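Long-range contact in outer surface protein (Bacillus cereus ATCC 14579, PDB 1X7F), which is of unproven function but probably hydrolyses 6-phospho-N-acetylmuramic acid-containing sugars during cell-wall recycling: residues Met25-Thr39 with Trp239-Tyr253. Sequence-based numbering, arbitrary orientation. Where two conformers were deposited one is given.
Sequences MERKLGISLYPEHST and WATGLIDDVIIGNAY
Strand 28-33 pairs in parallel with strand 246-249, joining the first and last strands of an eight-stranded parallel sheet whose order fits closure of a TIM-type barrel. The register rests on three backbone bonds: V247 N to K28 O (2.9 Å), G30 N to V247 O (2.7 Å) and I249 N to G30 O (3.0 Å). G30, without a side chain, lies opposite I248, their CA atoms 4.0 Å apart. At the N-terminal end K28 N reaches D246 OD1 (3.1 Å) from 50° above the carboxylate plane. R27, extended from CG to NE, runs past the W239 indole in the opposite direction; its aliphatic CD makes the contact, 3.5 Å from W239 CD1, while R27 NH1 bonds to the backbone O of R267. W239 NE1 in turn donates to D245 O. At the C-terminal end of the pair S32 OG donates to I249 O; just beyond, Y34 OH donates to G250 O (2.5 Å) nearly along the C=O axis, G250 O lying at the edge of the Y34 ring, near its plane. D246 OD2 also forms salt bridges with R57 and R199, while K28 pairs with E89. Strand 55-62 flanks 28-33, strand 201-204 borders 246-249, and helix 40-51 packs Y46 on I31.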
ATOM      1  N   MET A  25      -9.426 -10.257  -3.740  1.00 51.41           N
ATOM      2  CA  MET A  25      -8.459  -9.929  -4.837  1.00 52.09           C
ATOM      3  C   MET A  25      -7.010  -9.926  -4.346  1.00 49.85           C
ATOM      4  O   MET A  25      -6.693  -9.325  -3.316  1.00 50.06           O
ATOM      5  CB  MET A  25      -8.821  -8.594  -5.505  1.00 51.44           C
ATOM      6  CG  MET A  25      -7.847  -8.124  -6.594  1.00 53.45           C
ATOM      7  SD  MET A  25      -8.687  -7.382  -8.016  1.00 57.09           S
ATOM      8  CE  MET A  25      -8.923  -8.812  -9.068  1.00 53.83           C
ATOM      9  N   GLU A  26      -6.152 -10.617  -5.095  1.00 47.83           N
ATOM     10  CA  GLU A  26      -4.722 -10.706  -4.817  1.00 46.39           C
ATOM     11  C   GLU A  26      -4.062  -9.328  -4.800  1.00 44.03           C
ATOM     12  O   GLU A  26      -4.451  -8.438  -5.566  1.00 44.33           O
ATOM     13  CB  GLU A  26      -4.043 -11.648  -5.828  1.00 46.43           C
ATOM     14  CG  GLU A  26      -2.736 -11.136  -6.419  1.00 47.74           C
ATOM     15  CD  GLU A  26      -2.158 -12.043  -7.499  1.00 49.30           C
ATOM     16  OE1 GLU A  26      -2.909 -12.478  -8.408  1.00 51.93           O
ATOM     17  OE2 GLU A  26      -0.936 -12.311  -7.448  1.00 53.40           O
ATOM     18  N   ARG A  27      -3.082  -9.164  -3.908  1.00 41.24           N
ATOM     19  CA  ARG A  27      -2.356  -7.896  -3.730  1.00 38.82           C
ATOM     20  C   ARG A  27      -0.908  -8.051  -4.170  1.00 37.51           C
ATOM     21  O   ARG A  27      -0.214  -8.974  -3.743  1.00 37.64           O
ATOM     22  CB  ARG A  27      -2.441  -7.411  -2.274  1.00 37.92           C
ATOM     23  CG  ARG A  27      -3.814  -6.854  -1.934  1.00 38.04           C
ATOM     24  CD  ARG A  27      -4.070  -6.554  -0.476  1.00 38.39           C
ATOM     25  NE  ARG A  27      -5.475  -6.204  -0.271  1.00 40.01           N
ATOM     26  CZ  ARG A  27      -6.001  -5.779   0.874  1.00 40.72           C
ATOM     27  NH1 ARG A  27      -5.246  -5.639   1.958  1.00 41.99           N
ATOM     28  NH2 ARG A  27      -7.296  -5.492   0.937  1.00 40.51           N
ATOM     29  N   LYS A  28      -0.469  -7.168  -5.057  1.00 36.43           N
ATOM     30  CA  LYS A  28       0.863  -7.278  -5.632  1.00 35.85           C
ATOM     31  C   LYS A  28       1.742  -6.140  -5.190  1.00 34.62           C
ATOM     32  O   LYS A  28       1.250  -5.054  -4.862  1.00 33.67           O
ATOM     33  CB  LYS A  28       0.811  -7.288  -7.165  1.00 36.27           C
ATOM     34  CG  LYS A  28       0.206  -8.521  -7.783  1.00 37.10           C
ATOM     35  CD  LYS A  28       0.355  -8.444  -9.302  1.00 40.34           C
ATOM     36  CE  LYS A  28      -0.403  -9.565 -10.026  1.00 42.77           C
ATOM     37  NZ  LYS A  28       0.067  -9.741 -11.449  1.00 44.14           N
ATOM     38  N   LEU A  29       3.048  -6.403  -5.195  1.00 34.20           N
ATOM     39  CA  LEU A  29       4.064  -5.359  -5.106  1.00 33.61           C
ATOM     40  C   LEU A  29       4.673  -5.135  -6.486  1.00 33.89           C
ATOM     41  O   LEU A  29       4.916  -6.087  -7.232  1.00 32.96           O
ATOM     42  CB  LEU A  29       5.141  -5.717  -4.078  1.00 32.85           C
ATOM     43  CG  LEU A  29       4.764  -5.353  -2.632  1.00 35.21           C
ATOM     44  CD1 LEU A  29       5.646  -6.098  -1.636  1.00 29.52           C
ATOM     45  CD2 LEU A  29       4.801  -3.795  -2.412  1.00 29.90           C
ATOM     46  N   GLY A  30       4.915  -3.867  -6.819  1.00 34.20           N
ATOM     47  CA  GLY A  30       5.513  -3.511  -8.100  1.00 33.36           C
ATOM     48  C   GLY A  30       6.695  -2.579  -7.964  1.00 33.46           C
ATOM     49  O   GLY A  30       6.898  -1.984  -6.913  1.00 33.59           O
ATOM     50  N   ILE A  31       7.471  -2.472  -9.043  1.00 34.15           N
ATOM     51  CA  ILE A  31       8.618  -1.554  -9.174  1.00 33.93           C
ATOM     52  C   ILE A  31       8.485  -0.795 -10.492  1.00 34.65           C
ATOM     53  O   ILE A  31       7.864  -1.292 -11.444  1.00 33.84           O
ATOM     54  CB  ILE A  31       9.972  -2.338  -9.182  1.00 35.24           C
ATOM     55  CG1 ILE A  31       9.901  -3.561 -10.128  1.00 33.71           C
ATOM     56  CG2 ILE A  31      10.368  -2.752  -7.761  1.00 35.49           C
ATOM     57  CD1 ILE A  31      11.264  -4.094 -10.644  1.00 32.50           C
ATOM     58  N   SER A  32       9.078   0.396 -10.571  1.00 35.05           N
ATOM     59  CA  SER A  32       9.099   1.122 -11.843  1.00 34.77           C
ATOM     60  C   SER A  32      10.477   1.077 -12.469  1.00 35.63           C
ATOM     61  O   SER A  32      11.471   1.043 -11.746  1.00 36.53           O
ATOM     62  CB  SER A  32       8.641   2.573 -11.659  1.00 34.35           C
ATOM     63  OG  SER A  32       7.270   2.603 -11.320  1.00 32.13           O
ATOM     64  N   LEU A  33      10.523   1.071 -13.809  1.00 35.93           N
ATOM     65  CA  LEU A  33      11.771   1.194 -14.571  1.00 36.27           C
ATOM     66  C   LEU A  33      11.737   2.381 -15.534  1.00 36.22           C
ATOM     67  O   LEU A  33      10.680   2.765 -16.029  1.00 36.00           O
ATOM     68  CB  LEU A  33      12.080  -0.090 -15.373  1.00 36.68           C
ATOM     69  CG  LEU A  33      12.215  -1.414 -14.615  1.00 37.36           C
ATOM     70  CD1 LEU A  33      12.528  -2.530 -15.597  1.00 38.99           C
ATOM     71  CD2 LEU A  33      13.292  -1.325 -13.553  1.00 37.13           C
ATOM     72  N   TYR A  34      12.911   2.953 -15.792  1.00 36.13           N
ATOM     73  CA  TYR A  34      13.068   4.041 -16.760  1.00 35.37           C
ATOM     74  C   TYR A  34      14.355   3.740 -17.489  1.00 35.35           C
ATOM     75  O   TYR A  34      15.380   4.378 -17.238  1.00 35.59           O
ATOM     76  CB  TYR A  34      13.102   5.421 -16.063  1.00 35.40           C
ATOM     77  CG  TYR A  34      11.896   5.636 -15.165  1.00 35.25           C
ATOM     78  CD1 TYR A  34      11.927   5.263 -13.827  1.00 33.63           C
ATOM     79  CD2 TYR A  34      10.710   6.159 -15.675  1.00 35.04           C
ATOM     80  CE1 TYR A  34      10.809   5.427 -13.001  1.00 36.52           C
ATOM     81  CE2 TYR A  34       9.589   6.312 -14.869  1.00 36.54           C
ATOM     82  CZ  TYR A  34       9.646   5.951 -13.536  1.00 35.93           C
ATOM     83  OH  TYR A  34       8.536   6.106 -12.745  1.00 36.49           O
ATOM     84  N   PRO A  35      14.313   2.749 -18.385  1.00 35.51           N
ATOM     85  CA  PRO A  35      15.530   2.215 -18.988  1.00 35.68           C
ATOM     86  C   PRO A  35      16.421   3.257 -19.675  1.00 35.66           C
ATOM     87  O   PRO A  35      17.645   3.099 -19.691  1.00 34.90           O
ATOM     88  CB  PRO A  35      14.998   1.181 -19.991  1.00 36.02           C
ATOM     89  CG  PRO A  35      13.681   0.789 -19.425  1.00 35.30           C
ATOM     90  CD  PRO A  35      13.111   2.073 -18.910  1.00 34.85           C
ATOM     91  N   GLU A  36      15.821   4.309 -20.225  0.50 35.96           N
ATOM     92  CA  GLU A  36      16.598   5.343 -20.924  0.50 36.73           C
ATOM     93  C   GLU A  36      17.475   6.158 -19.971  0.50 37.03           C
ATOM     94  O   GLU A  36      18.480   6.730 -20.389  0.50 37.08           O
ATOM     95  CB  GLU A  36      15.695   6.255 -21.762  0.50 36.64           C
ATOM     96  CG  GLU A  36      14.811   7.198 -20.965  0.50 36.93           C
ATOM     97  CD  GLU A  36      13.686   7.765 -21.800  0.50 37.19           C
ATOM     98  OE1 GLU A  36      12.700   7.032 -22.034  0.50 37.04           O
ATOM     99  OE2 GLU A  36      13.785   8.940 -22.215  0.50 37.43           O
ATOM    100  N   HIS A  37      17.095   6.187 -18.695  1.00 37.51           N
ATOM    101  CA  HIS A  37      17.877   6.877 -17.664  1.00 37.93           C
ATOM    102  C   HIS A  37      18.868   5.956 -16.945  1.00 37.83           C
ATOM    103  O   HIS A  37      19.431   6.335 -15.911  1.00 38.18           O
ATOM    104  CB  HIS A  37      16.947   7.529 -16.637  1.00 37.67           C
ATOM    105  CG  HIS A  37      16.014   8.543 -17.222  1.00 38.38           C
ATOM    106  ND1 HIS A  37      16.422   9.484 -18.145  1.00 37.04           N
ATOM    107  CD2 HIS A  37      14.698   8.771 -17.006  1.00 38.53           C
ATOM    108  CE1 HIS A  37      15.393  10.241 -18.479  1.00 38.32           C
ATOM    109  NE2 HIS A  37      14.336   9.834 -17.798  1.00 39.43           N
ATOM    110  N   SER A  38      19.082   4.760 -17.500  1.00 37.24           N
ATOM    111  CA  SER A  38      19.917   3.738 -16.869  1.00 37.25           C
ATOM    112  C   SER A  38      20.571   2.806 -17.904  1.00 37.15           C
ATOM    113  O   SER A  38      20.675   3.159 -19.086  1.00 37.73           O
ATOM    114  CB  SER A  38      19.077   2.943 -15.858  1.00 37.14           C
ATOM    115  OG  SER A  38      19.880   2.056 -15.099  1.00 39.12           O
ATOM    116  N   THR A  39      21.046   1.643 -17.449  1.00 36.69           N
ATOM    117  CA  THR A  39      21.525   0.587 -18.344  1.00 36.70           C
ATOM    118  C   THR A  39      20.688  -0.670 -18.162  1.00 36.26           C
ATOM    119  O   THR A  39      20.084  -0.863 -17.117  1.00 36.61           O
ATOM    120  CB  THR A  39      23.020   0.259 -18.101  1.00 36.96           C
ATOM    121  OG1 THR A  39      23.193  -0.267 -16.776  1.00 36.62           O
ATOM    122  CG2 THR A  39      23.890   1.525 -18.143  1.00 36.26           C
ATOM    123  N   TRP A 239      -2.912  -0.368   1.318  1.00 33.43           N
ATOM    124  CA  TRP A 239      -3.617  -1.624   1.526  1.00 34.42           C
ATOM    125  C   TRP A 239      -4.678  -1.526   2.610  1.00 34.68           C
ATOM    126  O   TRP A 239      -5.722  -2.166   2.497  1.00 35.10           O
ATOM    127  CB  TRP A 239      -2.653  -2.785   1.829  1.00 34.46           C
ATOM    128  CG  TRP A 239      -1.878  -3.293   0.629  1.00 35.10           C
ATOM    129  CD1 TRP A 239      -2.350  -3.475  -0.646  1.00 34.73           C
ATOM    130  CD2 TRP A 239      -0.514  -3.749   0.615  1.00 36.68           C
ATOM    131  NE1 TRP A 239      -1.356  -3.976  -1.453  1.00 36.59           N
ATOM    132  CE2 TRP A 239      -0.220  -4.160  -0.706  1.00 36.53           C
ATOM    133  CE3 TRP A 239       0.498  -3.847   1.589  1.00 36.60           C
ATOM    134  CZ2 TRP A 239       1.040  -4.642  -1.085  1.00 34.98           C
ATOM    135  CZ3 TRP A 239       1.749  -4.332   1.210  1.00 35.95           C
ATOM    136  CH2 TRP A 239       2.010  -4.701  -0.121  1.00 34.79           C
ATOM    137  N   ALA A 240      -4.427  -0.730   3.652  1.00 34.53           N
ATOM    138  CA  ALA A 240      -5.418  -0.554   4.735  1.00 34.15           C
ATOM    139  C   ALA A 240      -6.697   0.182   4.309  1.00 34.01           C
ATOM    140  O   ALA A 240      -7.717   0.050   4.968  1.00 34.28           O
ATOM    141  CB  ALA A 240      -4.787   0.128   5.979  1.00 33.35           C
ATOM    142  N   THR A 241      -6.644   0.970   3.233  1.00 34.98           N
ATOM    143  CA  THR A 241      -7.858   1.644   2.729  1.00 34.72           C
ATOM    144  C   THR A 241      -8.898   0.612   2.262  1.00 35.17           C
ATOM    145  O   THR A 241     -10.094   0.886   2.247  1.00 35.57           O
ATOM    146  CB  THR A 241      -7.548   2.644   1.574  1.00 34.32           C
ATOM    147  OG1 THR A 241      -6.968   1.941   0.469  1.00 35.57           O
ATOM    148  CG2 THR A 241      -6.484   3.703   1.970  1.00 31.76           C
ATOM    149  N   GLY A 242      -8.433  -0.588   1.920  1.00 35.51           N
ATOM    150  CA  GLY A 242      -9.269  -1.591   1.254  1.00 35.88           C
ATOM    151  C   GLY A 242      -9.577  -1.286  -0.210  1.00 36.59           C
ATOM    152  O   GLY A 242     -10.364  -1.992  -0.835  1.00 37.12           O
ATOM    153  N   LEU A 243      -8.967  -0.239  -0.767  1.00 36.80           N
ATOM    154  CA  LEU A 243      -9.337   0.218  -2.110  1.00 37.61           C
ATOM    155  C   LEU A 243      -8.223   0.057  -3.145  1.00 37.82           C
ATOM    156  O   LEU A 243      -8.412   0.380  -4.319  1.00 39.07           O
ATOM    157  CB  LEU A 243      -9.822   1.680  -2.072  1.00 37.26           C
ATOM    158  CG  LEU A 243     -11.066   2.022  -1.229  1.00 37.40           C
ATOM    159  CD1 LEU A 243     -11.369   3.513  -1.320  1.00 34.06           C
ATOM    160  CD2 LEU A 243     -12.313   1.188  -1.600  1.00 32.46           C
ATOM    161  N   ILE A 244      -7.066  -0.429  -2.703  1.00 37.38           N
ATOM    162  CA  ILE A 244      -5.892  -0.547  -3.556  1.00 37.28           C
ATOM    163  C   ILE A 244      -5.416  -1.976  -3.477  1.00 37.88           C
ATOM    164  O   ILE A 244      -5.247  -2.513  -2.384  1.00 38.91           O
ATOM    165  CB  ILE A 244      -4.764   0.469  -3.135  1.00 37.93           C
ATOM    166  CG1 ILE A 244      -5.233   1.932  -3.276  1.00 37.08           C
ATOM    167  CG2 ILE A 244      -3.465   0.252  -3.943  1.00 36.64           C
ATOM    168  CD1 ILE A 244      -5.545   2.394  -4.756  1.00 35.25           C
ATOM    169  N   ASP A 245      -5.233  -2.594  -4.641  1.00 37.09           N
ATOM    170  CA  ASP A 245      -4.721  -3.956  -4.729  1.00 37.09           C
ATOM    171  C   ASP A 245      -3.203  -3.995  -4.851  1.00 36.36           C
ATOM    172  O   ASP A 245      -2.543  -4.713  -4.108  1.00 35.70           O
ATOM    173  CB  ASP A 245      -5.364  -4.693  -5.912  1.00 36.71           C
ATOM    174  CG  ASP A 245      -6.870  -4.584  -5.899  1.00 38.60           C
ATOM    175  OD1 ASP A 245      -7.484  -4.854  -4.843  1.00 40.52           O
ATOM    176  OD2 ASP A 245      -7.532  -4.221  -6.886  1.00 40.94           O
ATOM    177  N   ASP A 246      -2.656  -3.221  -5.789  1.00 35.44           N
ATOM    178  CA  ASP A 246      -1.227  -3.282  -6.097  1.00 35.28           C
ATOM    179  C   ASP A 246      -0.477  -2.032  -5.640  1.00 35.50           C
ATOM    180  O   ASP A 246      -0.940  -0.908  -5.840  1.00 35.96           O
ATOM    181  CB  ASP A 246      -1.012  -3.540  -7.605  1.00 34.70           C
ATOM    182  CG  ASP A 246      -1.582  -4.879  -8.061  1.00 35.11           C
ATOM    183  OD1 ASP A 246      -2.069  -5.655  -7.202  1.00 37.91           O
ATOM    184  OD2 ASP A 246      -1.583  -5.264  -9.251  1.00 34.75           O
ATOM    185  N   VAL A 247       0.683  -2.238  -5.024  1.00 35.54           N
ATOM    186  CA  VAL A 247       1.496  -1.126  -4.544  1.00 35.77           C
ATOM    187  C   VAL A 247       2.792  -1.088  -5.362  1.00 36.15           C
ATOM    188  O   VAL A 247       3.552  -2.053  -5.378  1.00 35.88           O
ATOM    189  CB  VAL A 247       1.740  -1.217  -3.001  1.00 36.07           C
ATOM    190  CG1 VAL A 247       2.762  -0.192  -2.533  1.00 35.95           C
ATOM    191  CG2 VAL A 247       0.427  -1.037  -2.241  1.00 36.03           C
ATOM    192  N   ILE A 248       3.019   0.021  -6.070  1.00 36.41           N
ATOM    193  CA  ILE A 248       4.162   0.138  -6.980  1.00 36.06           C
ATOM    194  C   ILE A 248       5.090   1.254  -6.520  1.00 36.46           C
ATOM    195  O   ILE A 248       4.638   2.367  -6.281  1.00 37.45           O
ATOM    196  CB  ILE A 248       3.689   0.397  -8.463  1.00 35.49           C
ATOM    197  CG1 ILE A 248       2.618  -0.621  -8.891  1.00 35.98           C
ATOM    198  CG2 ILE A 248       4.870   0.352  -9.426  1.00 32.67           C
ATOM    199  CD1 ILE A 248       1.850  -0.246 -10.173  1.00 36.15           C
ATOM    200  N   ILE A 249       6.385   0.960  -6.395  1.00 36.75           N
ATOM    201  CA  ILE A 249       7.390   2.015  -6.184  1.00 35.97           C
ATOM    202  C   ILE A 249       7.571   2.809  -7.483  1.00 36.07           C
ATOM    203  O   ILE A 249       7.936   2.239  -8.513  1.00 35.72           O
ATOM    204  CB  ILE A 249       8.745   1.409  -5.730  1.00 36.16           C
ATOM    205  CG1 ILE A 249       8.522   0.401  -4.591  1.00 36.04           C
ATOM    206  CG2 ILE A 249       9.743   2.535  -5.371  1.00 33.27           C
ATOM    207  CD1 ILE A 249       9.747  -0.354  -4.175  1.00 34.45           C
ATOM    208  N   GLY A 250       7.324   4.121  -7.413  1.00 36.48           N
ATOM    209  CA  GLY A 250       7.297   4.996  -8.577  1.00 34.70           C
ATOM    210  C   GLY A 250       8.654   5.436  -9.081  1.00 35.38           C
ATOM    211  O   GLY A 250       8.824   5.649 -10.277  1.00 35.49           O
ATOM    212  N   ASN A 251       9.619   5.590  -8.176  1.00 35.34           N
ATOM    213  CA  ASN A 251      11.006   5.896  -8.567  1.00 35.01           C
ATOM    214  C   ASN A 251      11.930   4.665  -8.526  1.00 34.37           C
ATOM    215  O   ASN A 251      11.583   3.658  -7.920  1.00 34.44           O
ATOM    216  CB  ASN A 251      11.591   7.118  -7.783  1.00 34.07           C
ATOM    217  CG  ASN A 251      11.286   7.088  -6.261  1.00 35.35           C
ATOM    218  OD1 ASN A 251      11.654   8.014  -5.531  1.00 36.31           O
ATOM    219  ND2 ASN A 251      10.627   6.043  -5.793  1.00 28.69           N
ATOM    220  N   ALA A 252      13.103   4.758  -9.161  1.00 33.90           N
ATOM    221  CA  ALA A 252      14.096   3.655  -9.195  1.00 33.12           C
ATOM    222  C   ALA A 252      15.472   4.195  -8.811  1.00 33.29           C
ATOM    223  O   ALA A 252      15.762   5.346  -9.101  1.00 34.05           O
ATOM    224  CB  ALA A 252      14.150   3.023 -10.598  1.00 31.85           C
ATOM    225  N   TYR A 253      16.338   3.408  -8.166  1.00 34.15           N
ATOM    226  CA  TYR A 253      16.089   2.040  -7.715  1.00 33.44           C
ATOM    227  C   TYR A 253      15.879   2.100  -6.222  1.00 33.89           C
ATOM    228  O   TYR A 253      16.668   2.747  -5.512  1.00 34.20           O
ATOM    229  CB  TYR A 253      17.328   1.172  -7.974  1.00 33.74           C
ATOM    230  CG  TYR A 253      17.716   1.076  -9.424  1.00 35.60           C
ATOM    231  CD1 TYR A 253      18.889   1.674  -9.908  1.00 34.88           C
ATOM    232  CD2 TYR A 253      16.894   0.408 -10.326  1.00 35.73           C
ATOM    233  CE1 TYR A 253      19.227   1.587 -11.260  1.00 33.28           C
ATOM    234  CE2 TYR A 253      17.219   0.317 -11.663  1.00 33.83           C
ATOM    235  CZ  TYR A 253      18.376   0.898 -12.124  1.00 34.07           C
ATOM    236  OH  TYR A 253      18.656   0.778 -13.461  1.00 35.46           O
TER
HETATM  237  O   HOH W   1      -7.104  -6.863  -2.717  1.00 39.07           O
HETATM  238  O   HOH W   2      -3.850  -7.715  -8.017  1.00 39.15           O
HETATM  239  O   HOH W   3      -7.814  -3.720   3.644  1.00 38.68           O
HETATM  240  O   HOH W   4      11.191   1.179  -8.962  1.00 21.42           O